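Local coordinates for protein ATP-dependent DNA helicase PIF1 (Candida albicans, PDB 7OTJ) that probably uses ATP hydrolysis to unwind DNA in the 5'-3' direction, including G-quadruplexes, and so helps to keep nuclear and mitochondrial genomes stable, at residues K299-Q304 with Q441-L446; K391-K396 with P423-T428. All coordinates share one frame; numbering follows the deposited sequence.

Interaction 1 of 2, residues K299-Q304 with Q441-L446; sequences KNFDDQ and QFPLIL
Lys299 and Pro443 are where the two backbones come nearest, with 6.1 Å from Lys299 CA to Pro443 CA. Residues 299-304 form an irregular loop that leaves strand 294-297. Residues 441-446 belong to strand 435-446, which is interrupted at Phe442 and Pro443. There the chain makes an inverse gamma turn centred on the proline, closed by a hydrogen bond of 2.8 Å from Leu444 N to Phe442 O. No hydrogen bond joins the two segments. Just before the loop, backbone hydrogen bonds join Pro443 to Ile298 and Ile445 to Met296.

The side-chain contact is apolar. The CG of Pro443 comes up to the edge of the Phe301 ring, in the ring plane, 3.5 Å from Phe301 CZ, and the two side chains cross at about a right angle. This joins the loop between strands 294-297 and 310-316 to the kinked strand in the antiparallel, SH3-like 2B domain of the Pif1 helicase. Lys299 adds a looser touch, with its CB 4.1 Å from Pro443 CB. With chi1 at -179°, its CG is anti to the backbone N and lies 4.2 Å above the centre of one Phe301 face. The chain then bends at chi3 and chi4, and the lysine makes a cation-pi contact with Trp426. Pro443 also packs on Trp426 and Val421.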
loop_
_atom_site.group_PDB
_atom_site.type_symbol
_atom_site.label_atom_id
_atom_site.label_comp_id
_atom_site.label_asym_id
_atom_site.label_seq_id
_atom_site.Cartn_x
_atom_site.Cartn_y
_atom_site.Cartn_z
ATOM N N LYS A 299 1.650 2.622 12.513
ATOM C CA LYS A 299 2.130 1.430 13.199
ATOM C C LYS A 299 0.941 0.556 13.569
ATOM O O LYS A 299 -0.136 1.068 13.893
ATOM C CB LYS A 299 2.938 1.780 14.458
ATOM C CG LYS A 299 3.477 0.568 15.205
ATOM C CD LYS A 299 4.490 0.952 16.266
ATOM C CE LYS A 299 5.795 1.449 15.643
ATOM N NZ LYS A 299 6.570 0.398 14.915
ATOM N N ASN A 300 1.139 -0.761 13.512
ATOM C CA ASN A 300 0.121 -1.723 13.934
ATOM C C ASN A 300 0.212 -1.895 15.445
ATOM O O ASN A 300 0.992 -2.699 15.953
ATOM C CB ASN A 300 0.303 -3.054 13.212
ATOM C CG ASN A 300 0.193 -2.920 11.706
ATOM O OD1 ASN A 300 -0.881 -3.102 11.131
ATOM N ND2 ASN A 300 1.309 -2.607 11.056
ATOM N N PHE A 301 -0.579 -1.114 16.182
ATOM C CA PHE A 301 -0.597 -1.269 17.634
ATOM C C PHE A 301 -1.497 -2.423 18.058
ATOM O O PHE A 301 -1.042 -3.391 18.675
ATOM C CB PHE A 301 -1.065 0.026 18.297
ATOM C CG PHE A 301 -0.048 1.121 18.269
ATOM C CD1 PHE A 301 1.106 1.028 19.028
ATOM C CD2 PHE A 301 -0.251 2.252 17.499
ATOM C CE1 PHE A 301 2.045 2.034 19.012
ATOM C CE2 PHE A 301 0.684 3.267 17.479
ATOM C CZ PHE A 301 1.833 3.157 18.237
ATOM N N ASP A 302 -2.772 -2.339 17.713
ATOM C CA ASP A 302 -3.786 -3.280 18.152
ATOM C C ASP A 302 -4.159 -4.204 17.001
ATOM O O ASP A 302 -3.597 -4.138 15.905
ATOM C CB ASP A 302 -5.012 -2.526 18.676
ATOM C CG ASP A 302 -5.828 -3.342 19.658
ATOM O OD1 ASP A 302 -5.384 -4.451 20.026
ATOM O OD2 ASP A 302 -6.916 -2.875 20.059
ATOM N N ASP A 303 -5.128 -5.074 17.267
ATOM C CA ASP A 303 -5.803 -5.792 16.199
ATOM C C ASP A 303 -6.838 -4.915 15.513
ATOM O O ASP A 303 -7.209 -5.188 14.366
ATOM C CB ASP A 303 -6.465 -7.053 16.760
ATOM C CG ASP A 303 -6.969 -7.982 15.676
ATOM O OD1 ASP A 303 -6.482 -7.883 14.529
ATOM O OD2 ASP A 303 -7.859 -8.808 15.970
ATOM N N GLN A 304 -7.291 -3.856 16.184
ATOM C CA GLN A 304 -8.257 -2.909 15.650
ATOM C C GLN A 304 -7.603 -1.645 15.109
ATOM O O GLN A 304 -7.999 -1.153 14.051
ATOM C CB GLN A 304 -9.280 -2.538 16.728
ATOM C CG GLN A 304 -10.701 -2.388 16.213
ATOM C CD GLN A 304 -11.723 -2.310 17.331
ATOM O OE1 GLN A 304 -11.368 -2.267 18.510
ATOM N NE2 GLN A 304 -13.001 -2.299 16.967
ATOM N N GLN A 441 9.628 9.056 17.103
ATOM C CA GLN A 441 8.605 9.999 16.681
ATOM C C GLN A 441 7.251 9.376 16.978
ATOM O O GLN A 441 7.124 8.155 17.086
ATOM C CB GLN A 441 8.742 10.328 15.189
ATOM C CG GLN A 441 7.714 11.312 14.637
ATOM C CD GLN A 441 7.877 12.708 15.203
ATOM O OE1 GLN A 441 7.439 12.997 16.318
ATOM N NE2 GLN A 441 8.515 13.583 14.434
ATOM N N PHE A 442 6.245 10.226 17.118
ATOM C CA PHE A 442 4.884 9.729 17.190
ATOM C C PHE A 442 4.508 9.082 15.861
ATOM O O PHE A 442 4.860 9.601 14.795
ATOM C CB PHE A 442 3.915 10.861 17.523
ATOM C CG PHE A 442 4.180 11.504 18.851
ATOM C CD1 PHE A 442 3.588 11.012 20.001
ATOM C CD2 PHE A 442 5.038 12.584 18.953
ATOM C CE1 PHE A 442 3.838 11.592 21.225
ATOM C CE2 PHE A 442 5.293 13.169 20.175
ATOM C CZ PHE A 442 4.691 12.674 21.313
ATOM N N PRO A 443 3.812 7.951 15.884
ATOM C CA PRO A 443 3.484 7.242 14.635
ATOM C C PRO A 443 2.305 7.868 13.896
ATOM O O PRO A 443 1.267 7.237 13.677
ATOM C CB PRO A 443 3.176 5.827 15.139
ATOM C CG PRO A 443 2.597 6.056 16.490
ATOM C CD PRO A 443 3.366 7.209 17.076
ATOM N N LEU A 444 2.476 9.118 13.468
ATOM C CA LEU A 444 1.401 9.851 12.816
ATOM C C LEU A 444 1.953 10.674 11.663
ATOM O O LEU A 444 3.080 11.170 11.723
ATOM C CB LEU A 444 0.676 10.781 13.803
ATOM C CG LEU A 444 -0.006 10.161 15.025
ATOM C CD1 LEU A 444 -0.482 11.248 15.977
ATOM C CD2 LEU A 444 -1.164 9.272 14.603
ATOM N N ILE A 445 1.154 10.783 10.604
ATOM C CA ILE A 445 1.392 11.697 9.496
ATOM C C ILE A 445 0.078 12.404 9.197
ATOM O O ILE A 445 -1.001 11.827 9.353
ATOM C CB ILE A 445 1.927 10.978 8.237
ATOM C CG1 ILE A 445 0.966 9.874 7.809
ATOM C CG2 ILE A 445 3.331 10.431 8.478
ATOM C CD1 ILE A 445 1.332 9.251 6.498
ATOM N N LEU A 446 0.170 13.672 8.788
ATOM C CA LEU A 446 -1.028 14.401 8.382
ATOM C C LEU A 446 -1.631 13.694 7.177
ATOM O O LEU A 446 -1.010 13.655 6.108
ATOM C CB LEU A 446 -0.713 15.858 8.034
ATOM C CG LEU A 446 -0.291 16.822 9.144
ATOM C CD1 LEU A 446 0.154 18.151 8.549
ATOM C CD2 LEU A 446 -1.425 17.031 10.127
#

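Interaction 2 of 2, residues K391-K396 with P423-T428; sequences KDDLMK and PEQWTT
Asp393 and Gln425 make a small polar contact at the protein surface, between the short helix 389-394 and strand 424-429. The backbones stay well apart, with 8.3 Å between Asp393 CA and Gln425 CA, and the side chains bridge the gap. Both start out toward the opposite segment. With chi1 at -178° the Gln425 chain leaves its backbone N behind and stays extended, which carries the amide out to the helix. The carboxylate of Asp393 meets that amide, with Asp393 CG 3.7 Å from Gln425 CD. The two flat groups are steeply turned, their planes 79° apart, and do not stack.

Lys396, three residues after Asp393, also reaches toward Gln425 and crosses it at about a right angle. Its chain bends at chi2, chi3 and chi4, and its NZ makes a weak hydrogen bond to Ser438 OG. The nearest atom of the bound nucleic acid is about 5 Å from this contact. Strand 424-429 pairs antiparallel with strand 435-446, through backbone hydrogen bonds such as Trp426 with Arg439, and Lys396 packs on Ile440 of that neighbour, so Lys396 touches both strands.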
loop_
_atom_site.group_PDB
_atom_site.type_symbol
_atom_site.label_atom_id
_atom_site.label_comp_id
_atom_site.label_asym_id
_atom_site.label_seq_id
_atom_site.Cartn_x
_atom_site.Cartn_y
_atom_site.Cartn_z
ATOM N N LYS A 391 14.282 -0.799 27.655
ATOM C CA LYS A 391 14.896 0.154 28.577
ATOM C C LYS A 391 16.078 0.874 27.934
ATOM O O LYS A 391 16.223 2.095 28.079
ATOM C CB LYS A 391 15.318 -0.559 29.862
ATOM C CG LYS A 391 14.144 -1.056 30.697
ATOM C CD LYS A 391 14.594 -1.494 32.079
ATOM C CE LYS A 391 13.408 -1.847 32.960
ATOM N NZ LYS A 391 13.835 -2.200 34.342
ATOM N N ASP A 392 16.943 0.131 27.232
ATOM C CA ASP A 392 18.056 0.731 26.498
ATOM C C ASP A 392 17.602 1.804 25.510
ATOM O O ASP A 392 18.428 2.601 25.051
ATOM C CB ASP A 392 18.842 -0.358 25.760
ATOM C CG ASP A 392 19.377 -1.433 26.697
ATOM O OD1 ASP A 392 19.565 -1.140 27.896
ATOM O OD2 ASP A 392 19.614 -2.570 26.233
ATOM N N ASP A 393 16.310 1.838 25.172
ATOM C CA ASP A 393 15.738 2.839 24.282
ATOM C C ASP A 393 14.807 3.814 24.990
ATOM O O ASP A 393 14.499 4.868 24.425
ATOM C CB ASP A 393 14.982 2.160 23.130
ATOM C CG ASP A 393 15.903 1.359 22.221
ATOM O OD1 ASP A 393 17.062 1.782 22.015
ATOM O OD2 ASP A 393 15.469 0.303 21.713
ATOM N N LEU A 394 14.353 3.486 26.204
ATOM C CA LEU A 394 13.534 4.413 26.982
ATOM C C LEU A 394 14.339 5.623 27.432
ATOM O O LEU A 394 13.779 6.717 27.579
ATOM C CB LEU A 394 12.931 3.706 28.198
ATOM C CG LEU A 394 11.690 2.841 27.976
ATOM C CD1 LEU A 394 11.101 2.410 29.311
ATOM C CD2 LEU A 394 10.657 3.584 27.145
ATOM N N MET A 395 15.639 5.441 27.685
ATOM C CA MET A 395 16.499 6.566 28.038
ATOM C C MET A 395 16.422 7.668 26.989
ATOM O O MET A 395 16.371 8.857 27.326
ATOM C CB MET A 395 17.943 6.087 28.208
ATOM C CG MET A 395 18.202 5.286 29.479
ATOM S SD MET A 395 18.066 6.282 30.980
ATOM C CE MET A 395 18.532 5.091 32.239
ATOM N N LYS A 396 16.423 7.293 25.708
ATOM C CA LYS A 396 16.330 8.277 24.636
ATOM C C LYS A 396 15.001 9.026 24.632
ATOM O O LYS A 396 14.932 10.137 24.093
ATOM C CB LYS A 396 16.553 7.591 23.289
ATOM C CG LYS A 396 17.926 6.957 23.149
ATOM C CD LYS A 396 17.831 5.565 22.551
ATOM C CE LYS A 396 17.104 5.587 21.216
ATOM N NZ LYS A 396 17.800 6.426 20.199
ATOM N N PRO A 423 5.071 8.107 21.585
ATOM C CA PRO A 423 6.123 8.000 20.570
ATOM C C PRO A 423 6.608 6.567 20.409
ATOM O O PRO A 423 6.579 5.764 21.346
ATOM C CB PRO A 423 7.234 8.910 21.109
ATOM C CG PRO A 423 7.014 8.941 22.575
ATOM C CD PRO A 423 5.523 8.873 22.760
ATOM N N GLU A 424 7.067 6.259 19.195
ATOM C CA GLU A 424 7.553 4.936 18.832
ATOM C C GLU A 424 8.946 5.059 18.234
ATOM O O GLU A 424 9.388 6.149 17.865
ATOM C CB GLU A 424 6.623 4.253 17.827
ATOM C CG GLU A 424 5.283 3.863 18.400
ATOM C CD GLU A 424 5.418 2.881 19.539
ATOM O OE1 GLU A 424 4.863 3.148 20.624
ATOM O OE2 GLU A 424 6.095 1.848 19.353
ATOM N N GLN A 425 9.643 3.927 18.146
ATOM C CA GLN A 425 10.995 3.887 17.605
ATOM C C GLN A 425 11.030 3.068 16.321
ATOM O O GLN A 425 10.511 1.947 16.277
ATOM C CB GLN A 425 11.982 3.311 18.623
ATOM C CG GLN A 425 13.424 3.305 18.124
ATOM C CD GLN A 425 14.367 2.519 19.016
ATOM O OE1 GLN A 425 13.951 1.621 19.747
ATOM N NE2 GLN A 425 15.648 2.850 18.951
ATOM N N TRP A 426 11.640 3.634 15.284
ATOM C CA TRP A 426 11.959 2.930 14.050
ATOM C C TRP A 426 13.470 2.781 13.964
ATOM O O TRP A 426 14.207 3.745 14.194
ATOM C CB TRP A 426 11.426 3.677 12.822
ATOM C CG TRP A 426 9.922 3.711 12.714
ATOM C CD1 TRP A 426 9.136 2.909 11.939
ATOM C CD2 TRP A 426 9.032 4.600 13.400
ATOM N NE1 TRP A 426 7.812 3.240 12.099
ATOM C CE2 TRP A 426 7.721 4.275 12.992
ATOM C CE3 TRP A 426 9.216 5.636 14.322
ATOM C CZ2 TRP A 426 6.599 4.950 13.473
ATOM C CZ3 TRP A 426 8.100 6.305 14.799
ATOM C CH2 TRP A 426 6.810 5.959 14.374
ATOM N N THR A 427 13.930 1.577 13.639
ATOM C CA THR A 427 15.351 1.264 13.657
ATOM C C THR A 427 15.760 0.634 12.337
ATOM O O THR A 427 15.028 -0.193 11.783
ATOM C CB THR A 427 15.710 0.311 14.801
ATOM O OG1 THR A 427 14.977 -0.911 14.649
ATOM C CG2 THR A 427 15.387 0.934 16.150
ATOM N N THR A 428 16.887 1.088 11.805
ATOM C CA THR A 428 17.665 0.310 10.857
ATOM C C THR A 428 18.660 -0.529 11.653
ATOM O O THR A 428 19.397 0.004 12.489
ATOM C CB THR A 428 18.378 1.231 9.867
ATOM O OG1 THR A 428 17.410 1.826 8.993
ATOM C CG2 THR A 428 19.382 0.464 9.046
#

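In the fold
Both contacts reach the same antiparallel sheet, through the neighbouring strands 435-446 and 424-429, and their centres are 15 Å apart. Interaction 1 is partly buried, resting on the buried Pro443, and its chemistry is apolar. Interaction 2 is a surface contact, farther from the centre of the chain, and polar and charged groups make it up. One sets a loop against a break in a strand; the other a short helix beside a strand. They touch each other directly. Gln441 O and Glu424 N, 2.8 Å apart, probably share a hydrogen bond, and Phe442 packs on Pro423. Glu424 also lies against the Phe301 ring.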